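Side-chain contacts in LPS-assembly lipoprotein (Caulobacter crescentus, PDB 4KWY), which probably serves, as an LptE-family lipoprotein, in assembling lipopolysaccharide at the outer membrane: residues 4-7 / 8-12; 99-103 / 104-108. One frame throughout, in Å; residues are numbered along the deposited sequence.

Contact 1: 4-7 / 8-12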
loop_
_atom_site.group_PDB
_atom_site.type_symbol
_atom_site.label_atom_id
_atom_site.label_comp_id
_atom_site.label_asym_id
_atom_site.label_seq_id
_atom_site.Cartn_x
_atom_site.Cartn_y
_atom_site.Cartn_z
ATOM N N ALA A 4 14.299 16.379 -5.623
ATOM C CA ALA A 4 15.085 16.603 -4.412
ATOM C C ALA A 4 14.186 17.021 -3.223
ATOM O O ALA A 4 14.178 16.328 -2.202
ATOM C CB ALA A 4 16.172 17.641 -4.669
ATOM N N GLY A 5 13.436 18.118 -3.379
ATOM C CA GLY A 5 12.495 18.621 -2.379
ATOM C C GLY A 5 11.237 17.770 -2.304
ATOM O O GLY A 5 10.590 17.711 -1.251
ATOM N N VAL A 6 10.881 17.108 -3.439
ATOM C CA VAL A 6 9.740 16.188 -3.580
ATOM C C VAL A 6 10.097 14.890 -2.843
ATOM O O VAL A 6 9.288 14.381 -2.074
ATOM C CB VAL A 6 9.353 15.944 -5.074
ATOM C CG1 VAL A 6 8.293 14.846 -5.221
ATOM C CG2 VAL A 6 8.890 17.234 -5.742
ATOM N N GLU A 7 11.331 14.390 -3.050
ATOM C CA GLU A 7 11.867 13.179 -2.416
ATOM C C GLU A 7 12.030 13.407 -0.903
ATOM O O GLU A 7 11.793 12.485 -0.118
ATOM C CB GLU A 7 13.199 12.763 -3.079
ATOM C CG GLU A 7 13.012 12.181 -4.476
ATOM C CD GLU A 7 14.155 12.287 -5.467
ATOM O OE1 GLU A 7 15.037 13.161 -5.293
ATOM O OE2 GLU A 7 14.130 11.530 -6.464
ATOM N N SER A 8 12.398 14.653 -0.509
ATOM C CA SER A 8 12.527 15.127 0.879
ATOM C C SER A 8 11.127 15.246 1.518
ATOM O O SER A 8 10.971 15.025 2.723
ATOM C CB SER A 8 13.250 16.474 0.912
ATOM O OG SER A 8 13.124 17.153 2.151
ATOM N N GLY A 9 10.144 15.611 0.693
ATOM C CA GLY A 9 8.747 15.742 1.076
ATOM C C GLY A 9 8.101 14.384 1.255
ATOM O O GLY A 9 7.341 14.178 2.205
ATOM N N LEU A 10 8.413 13.441 0.350
ATOM C CA LEU A 10 7.868 12.087 0.403
ATOM C C LEU A 10 8.344 11.362 1.659
ATOM O O LEU A 10 7.540 10.700 2.318
ATOM C CB LEU A 10 8.226 11.265 -0.851
ATOM C CG LEU A 10 7.467 11.579 -2.134
ATOM C CD1 LEU A 10 8.208 11.041 -3.328
ATOM C CD2 LEU A 10 6.039 11.056 -2.096
ATOM N N SER A 11 9.628 11.532 2.025
ATOM C CA SER A 11 10.167 10.881 3.210
ATOM C C SER A 11 9.679 11.571 4.490
ATOM O O SER A 11 9.877 11.009 5.568
ATOM C CB SER A 11 11.691 10.790 3.156
ATOM O OG SER A 11 12.319 12.048 2.973
ATOM N N SER A 12 8.984 12.749 4.378
ATOM C CA SER A 12 8.389 13.438 5.541
ATOM C C SER A 12 6.990 12.856 5.863
ATOM O O SER A 12 6.403 13.205 6.886
ATOM C CB SER A 12 8.309 14.949 5.318
ATOM O OG SER A 12 7.274 15.306 4.414
#

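Contact 2: 99-103 / 104-108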
loop_
_atom_site.group_PDB
_atom_site.type_symbol
_atom_site.label_atom_id
_atom_site.label_comp_id
_atom_site.label_asym_id
_atom_site.label_seq_id
_atom_site.Cartn_x
_atom_site.Cartn_y
_atom_site.Cartn_z
ATOM N N ASP A 99 -0.453 -18.609 -8.534
ATOM C CA ASP A 99 -0.702 -19.978 -8.903
ATOM C C ASP A 99 -0.304 -20.855 -7.727
ATOM O O ASP A 99 0.881 -21.087 -7.495
ATOM C CB ASP A 99 0.027 -20.333 -10.215
ATOM C CG ASP A 99 -0.752 -19.976 -11.477
ATOM O OD1 ASP A 99 -1.288 -18.865 -11.545
ATOM O OD2 ASP A 99 -0.785 -20.800 -12.404
ATOM N N SER A 100 -1.312 -21.284 -6.947
ATOM C CA SER A 100 -1.179 -22.152 -5.766
ATOM C C SER A 100 -0.665 -23.577 -6.133
ATOM O O SER A 100 -0.327 -23.877 -7.286
ATOM C CB SER A 100 -2.515 -22.241 -5.023
ATOM O OG SER A 100 -2.349 -22.492 -3.639
ATOM N N ALA A 101 -0.604 -24.441 -5.129
ATOM C CA ALA A 101 -0.112 -25.804 -5.253
ATOM C C ALA A 101 -0.892 -26.754 -4.335
ATOM O O ALA A 101 -1.522 -26.300 -3.370
ATOM C CB ALA A 101 1.370 -25.831 -4.901
ATOM N N ASP A 102 -0.844 -28.073 -4.630
ATOM C CA ASP A 102 -1.503 -29.088 -3.802
ATOM C C ASP A 102 -0.822 -29.165 -2.416
ATOM O O ASP A 102 -1.503 -29.374 -1.409
ATOM C CB ASP A 102 -1.485 -30.451 -4.512
ATOM C CG ASP A 102 -2.301 -30.540 -5.800
ATOM O OD1 ASP A 102 -3.178 -29.662 -6.018
ATOM O OD2 ASP A 102 -2.109 -31.522 -6.557
ATOM N N GLN A 103 0.512 -28.921 -2.369
ATOM C CA GLN A 103 1.331 -28.902 -1.153
ATOM C C GLN A 103 1.015 -27.651 -0.313
ATOM O O GLN A 103 1.005 -26.540 -0.855
ATOM C CB GLN A 103 2.822 -28.951 -1.506
ATOM C CG GLN A 103 3.311 -30.324 -1.973
ATOM C CD GLN A 103 2.984 -30.689 -3.408
ATOM O OE1 GLN A 103 2.714 -29.834 -4.268
ATOM N NE2 GLN A 103 3.044 -31.984 -3.703
ATOM N N PRO A 104 0.762 -27.787 1.010
ATOM C CA PRO A 104 0.399 -26.604 1.814
ATOM C C PRO A 104 1.493 -25.537 1.939
ATOM O O PRO A 104 1.142 -24.359 1.925
ATOM C CB PRO A 104 0.048 -27.196 3.185
ATOM C CG PRO A 104 0.732 -28.509 3.229
ATOM C CD PRO A 104 0.698 -29.019 1.819
ATOM N N TYR A 105 2.792 -25.918 2.067
ATOM C CA TYR A 105 3.909 -24.958 2.222
ATOM C C TYR A 105 4.024 -24.025 1.004
ATOM O O TYR A 105 4.257 -22.828 1.153
ATOM C CB TYR A 105 5.259 -25.683 2.473
ATOM C CG TYR A 105 5.809 -26.439 1.275
ATOM C CD1 TYR A 105 5.422 -27.753 1.013
ATOM C CD2 TYR A 105 6.709 -25.837 0.394
ATOM C CE1 TYR A 105 5.931 -28.455 -0.081
ATOM C CE2 TYR A 105 7.196 -26.520 -0.723
ATOM C CZ TYR A 105 6.808 -27.830 -0.953
ATOM O OH TYR A 105 7.315 -28.514 -2.032
ATOM N N ALA A 106 3.857 -24.598 -0.189
ATOM C CA ALA A 106 3.967 -23.947 -1.477
ATOM C C ALA A 106 2.740 -23.103 -1.728
ATOM O O ALA A 106 2.877 -21.998 -2.240
ATOM C CB ALA A 106 4.150 -24.997 -2.571
ATOM N N ALA A 107 1.555 -23.587 -1.309
ATOM C CA ALA A 107 0.276 -22.882 -1.442
ATOM C C ALA A 107 0.254 -21.586 -0.628
ATOM O O ALA A 107 -0.287 -20.582 -1.089
ATOM C CB ALA A 107 -0.863 -23.780 -1.003
ATOM N N ILE A 108 0.843 -21.618 0.578
ATOM C CA ILE A 108 0.950 -20.468 1.478
ATOM C C ILE A 108 1.996 -19.491 0.927
ATOM O O ILE A 108 1.755 -18.287 0.937
ATOM C CB ILE A 108 1.281 -20.937 2.932
ATOM C CG1 ILE A 108 0.088 -21.707 3.583
ATOM C CG2 ILE A 108 1.825 -19.791 3.829
ATOM C CD1 ILE A 108 -1.363 -20.943 3.633
#

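Contact 1: 4-7 / 8-12
The carbonyl oxygen of E7 meets S11 twice, and this pair supplies the polar side-chain part of the contact. S11 OG lies 3.2 Å from E7 O and donates to it in the carbonyl plane, on a lone pair. S11 N reaches the same oxygen from above that plane, 37° out of it. A chi1 of 56° sets OG between the backbone N and the carbonyl carbon of S11, which turns the hydroxyl back along the helix onto the oxygen four residues earlier. With an alanine here, E7 O would probably keep the amide of the next turn as a donor but lose the hydroxyl that meets its in-plane lone pair.

The other backbone bonds between 4-7 and 8-12 also span four residues, in keeping with helix 5-10, a short helix preceding strand 13-17 in this LptE-family chain. S8 N donates to A4 O at 3.0 Å, L10 N to V6 O at 2.7 Å, and G9 N makes a weak bond to G5 O, its N-H...O angle being 129°.

Apolar contact between side chains is confined to one pair: V6 CG1 and L10 CD1 approach to 4.3 Å, a loose one-turn spacing. L10 CG, anti to its own carbonyl carbon, lies 3.3 Å from V6 O. Beyond the stretch, buried L10 packs against L130, A131 and L134 of helix 104-135, joining the N-terminal helix to the long one. At the far end S11 O is hydrogen-bonded to H36 ND1, while S12 pairs through its backbone with A43.

Contact 2: 99-103 / 104-108
Q103 and Y105 lie side by side and point the same way, their aliphatic and aromatic parts touching where the loop 100-103 enters helix 104-135. Q103 CB comes within 3.5 Å of Y105 CE1, and Q103 CG follows at 3.7 Å from that same ring carbon. The approach is oblique, and the amide and ring planes stand 54° apart, so the evidence is for methylene-ring packing rather than an amide-ring stack. The torsion behind it is that of Y105, whose CG sits between its backbone N and carbonyl carbon (chi1 70°), swinging the ring back beside Q103. Separately, a bend at chi2 (79°) leads the Q103 amide away from the helix. The methyl of A106 lies over one face of the tyrosine ring, 3.9 Å above the plane and offset toward the rim.

Small side chains meet where the loop passes the first residues of the helix. A101 CB and A106 CB, both directed at the opposing segment, meet at 3.7 Å. S100 OG comes within 3.3 Å of A107 CB.

Q103 occupies the N-cap position, and its carbonyl begins the helical bonding: A107 N donates to Q103 O at 3.0 Å, in the carbonyl plane. Outside the two segments, D99 OD1, at the end of strand 86-99, forms a salt bridge with R67 NE at the start of strand 67-80.

Across the segments one backbone hydrogen bond is joined by methyl and methylene contacts; the S100 backbone and D102 OD1 bond instead to N66, the latter through ND2, which implies a loop held both at the helix start and from outside.

Overall arrangement
Contact 1 and contact 2 lie on opposite sides of the chain's centre, with their own centres 40 Å apart and their nearest atoms about 30 Å apart, so neither touches the other. They are in series along the sequence, and both are surface contacts. Helix 104-135 is what relates them: residues 104-108 form its first turn, while L130, A131 and L134 near its other end receive L10 from contact 1. The two contacts therefore report on the two ends of one long helix, one at the connection from strand 86-99, the other beside the N-terminal helix. Both are structural contacts.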